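Local coordinates for regulating synaptic membrane exocytosis protein 2 (Rattus norvegicus, PDB 2BWQ) that probably serves as a presynaptic scaffold in neurotransmitter release, this part of it being a C2 domain, at residues I45-P49 with E86-E90. Residues are numbered along the deposited sequence; the frame is centred on the assembly and turned at random.
Sequences IYFLP and ERMLE
F47 and L89 face each other as a non-hydrogen-bonded pair of two antiparallel strands, and their side chains show how alternation along a sheet sorts residues into an inner and an outer layer. CD2 of L89 reaches F47 CD1 at 3.6 Å, oblique to the ring, and on its other flank meets I45 CG2 at 3.9 Å. The phenyl group of F47, its CG anti to the backbone N (chi1 -174°), leans toward R87, where CE1 packs on R87 CB at 3.7 Å. Bent at chi2 (-68°), the arginine chain runs past this ring, with the guanidinium and ring planes 76° apart. The guanidinium is steadied by the residue before it, as NH1 donates to E86 O, which lies in the guanidinium plane although the nitrogen sits above the carbonyl plane. P49, joined to L48 by a cis peptide bond, sets CD against R87 NH1 at 3.6 Å, the two side chains crossing at about a right angle.

On the other face lie Y46, L48, M88 and E90; the last three remain partly exposed, whereas Y46 is buried. CD1 of L48 meets M88 CE at 3.8 Å and also approaches E90 OE1, while E90 lies alongside Y46 and brings OE2 to the ring edge at CD2 (3.7 Å), the carboxylate steeply inclined to the ring. Between the layers, reciprocal backbone bonds join Y46 to E90 and L48 to M88; the L48 N to M88 O bond, at 2.8 Å, runs nearly along the C=O axis.

I45, F47 and L89 look inward, onto V22 and L20 of strand 19-28 and Y76 of strand 69-76. The pairing thus joins the neighbouring strands 41-48 and 88-95 of one sheet and lends their apolar side to the interior of the two-sheet antiparallel beta sandwich characteristic of C2 domains.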
loop_
_atom_site.group_PDB
_atom_site.type_symbol
_atom_site.label_atom_id
_atom_site.label_comp_id
_atom_site.label_asym_id
_atom_site.label_seq_id
_atom_site.Cartn_x
_atom_site.Cartn_y
_atom_site.Cartn_z
ATOM N N ILE A 45 -2.151 0.451 -5.365
ATOM C CA ILE A 45 -1.828 1.792 -4.893
ATOM C C ILE A 45 -2.115 2.801 -5.966
ATOM O O ILE A 45 -1.685 2.611 -7.126
ATOM C CB ILE A 45 -0.405 1.913 -4.430
ATOM C CG1 ILE A 45 -0.130 0.865 -3.343
ATOM C CG2 ILE A 45 -0.156 3.339 -3.882
ATOM C CD1 ILE A 45 1.195 0.946 -2.430
ATOM N N TYR A 46 -2.837 3.851 -5.634
ATOM C CA TYR A 46 -2.966 5.057 -6.464
ATOM C C TYR A 46 -2.308 6.199 -5.750
ATOM O O TYR A 46 -2.496 6.476 -4.547
ATOM C CB TYR A 46 -4.410 5.439 -6.716
ATOM C CG TYR A 46 -5.104 4.725 -7.829
ATOM C CD1 TYR A 46 -4.827 5.054 -9.138
ATOM C CD2 TYR A 46 -6.051 3.725 -7.590
ATOM C CE1 TYR A 46 -5.472 4.428 -10.175
ATOM C CE2 TYR A 46 -6.703 3.088 -8.658
ATOM C CZ TYR A 46 -6.388 3.451 -9.915
ATOM O OH TYR A 46 -7.062 2.816 -10.970
ATOM N N PHE A 47 -1.466 6.918 -6.491
ATOM C CA PHE A 47 -0.885 8.177 -6.052
ATOM C C PHE A 47 -1.783 9.250 -6.605
ATOM O O PHE A 47 -1.781 9.493 -7.820
ATOM C CB PHE A 47 0.544 8.306 -6.638
ATOM C CG PHE A 47 1.277 9.467 -6.166
ATOM C CD1 PHE A 47 1.341 9.769 -4.799
ATOM C CD2 PHE A 47 1.977 10.259 -7.095
ATOM C CE1 PHE A 47 2.072 10.801 -4.343
ATOM C CE2 PHE A 47 2.738 11.343 -6.655
ATOM C CZ PHE A 47 2.778 11.600 -5.254
ATOM N N LEU A 48 -2.559 9.834 -5.735
ATOM C CA LEU A 48 -3.636 10.794 -6.165
ATOM C C LEU A 48 -3.231 12.217 -5.903
ATOM O O LEU A 48 -2.396 12.490 -5.058
ATOM C CB LEU A 48 -4.899 10.490 -5.391
ATOM C CG LEU A 48 -5.441 9.089 -5.649
ATOM C CD1 LEU A 48 -6.606 8.833 -4.738
ATOM C CD2 LEU A 48 -5.856 8.902 -7.127
ATOM N N PRO A 49 -3.776 13.203 -6.621
ATOM C CA PRO A 49 -4.709 13.046 -7.697
ATOM C C PRO A 49 -4.161 12.576 -9.005
ATOM O O PRO A 49 -2.954 12.237 -9.177
ATOM C CB PRO A 49 -5.281 14.466 -7.884
ATOM C CG PRO A 49 -4.303 15.341 -7.398
ATOM C CD PRO A 49 -3.473 14.619 -6.348
ATOM N N GLU A 86 -0.941 18.368 -1.566
ATOM C CA GLU A 86 -1.949 18.022 -2.542
ATOM C C GLU A 86 -1.812 16.592 -3.075
ATOM O O GLU A 86 -2.266 16.288 -4.187
ATOM C CB GLU A 86 -1.885 19.007 -3.720
ATOM C CG GLU A 86 -2.191 20.483 -3.367
ATOM C CD GLU A 86 -3.566 20.728 -2.726
ATOM O OE1 GLU A 86 -4.448 19.829 -2.704
ATOM O OE2 GLU A 86 -3.786 21.855 -2.220
ATOM N N ARG A 87 -1.089 15.726 -2.354
ATOM C CA ARG A 87 -0.884 14.327 -2.844
ATOM C C ARG A 87 -1.157 13.378 -1.695
ATOM O O ARG A 87 -0.889 13.696 -0.511
ATOM C CB ARG A 87 0.587 14.068 -3.287
ATOM C CG ARG A 87 0.994 14.961 -4.440
ATOM C CD ARG A 87 0.230 14.556 -5.657
ATOM N NE ARG A 87 0.812 15.120 -6.858
ATOM C CZ ARG A 87 0.346 16.228 -7.386
ATOM N NH1 ARG A 87 -0.696 16.859 -6.816
ATOM N NH2 ARG A 87 0.910 16.731 -8.484
ATOM N N MET A 88 -1.677 12.217 -2.057
ATOM C CA MET A 88 -1.903 11.143 -1.100
ATOM C C MET A 88 -1.775 9.801 -1.749
ATOM O O MET A 88 -1.962 9.670 -2.964
ATOM C CB MET A 88 -3.277 11.250 -0.431
ATOM C CG MET A 88 -4.417 11.064 -1.358
ATOM S SD MET A 88 -5.922 11.660 -0.544
ATOM C CE MET A 88 -7.141 11.166 -1.807
ATOM N N LEU A 89 -1.423 8.806 -0.961
ATOM C CA LEU A 89 -1.371 7.437 -1.437
ATOM C C LEU A 89 -2.569 6.673 -0.965
ATOM O O LEU A 89 -2.819 6.577 0.240
ATOM C CB LEU A 89 -0.110 6.737 -0.857
ATOM C CG LEU A 89 1.206 7.249 -1.411
ATOM C CD1 LEU A 89 2.346 6.741 -0.494
ATOM C CD2 LEU A 89 1.474 6.726 -2.819
ATOM N N GLU A 90 -3.377 6.179 -1.909
ATOM C CA GLU A 90 -4.528 5.327 -1.587
ATOM C C GLU A 90 -4.113 3.883 -1.774
ATOM O O GLU A 90 -3.842 3.416 -2.882
ATOM C CB GLU A 90 -5.700 5.681 -2.528
ATOM C CG GLU A 90 -6.923 4.788 -2.306
ATOM C CD GLU A 90 -7.747 4.718 -3.564
ATOM O OE1 GLU A 90 -8.496 5.645 -3.799
ATOM O OE2 GLU A 90 -7.685 3.677 -4.270
#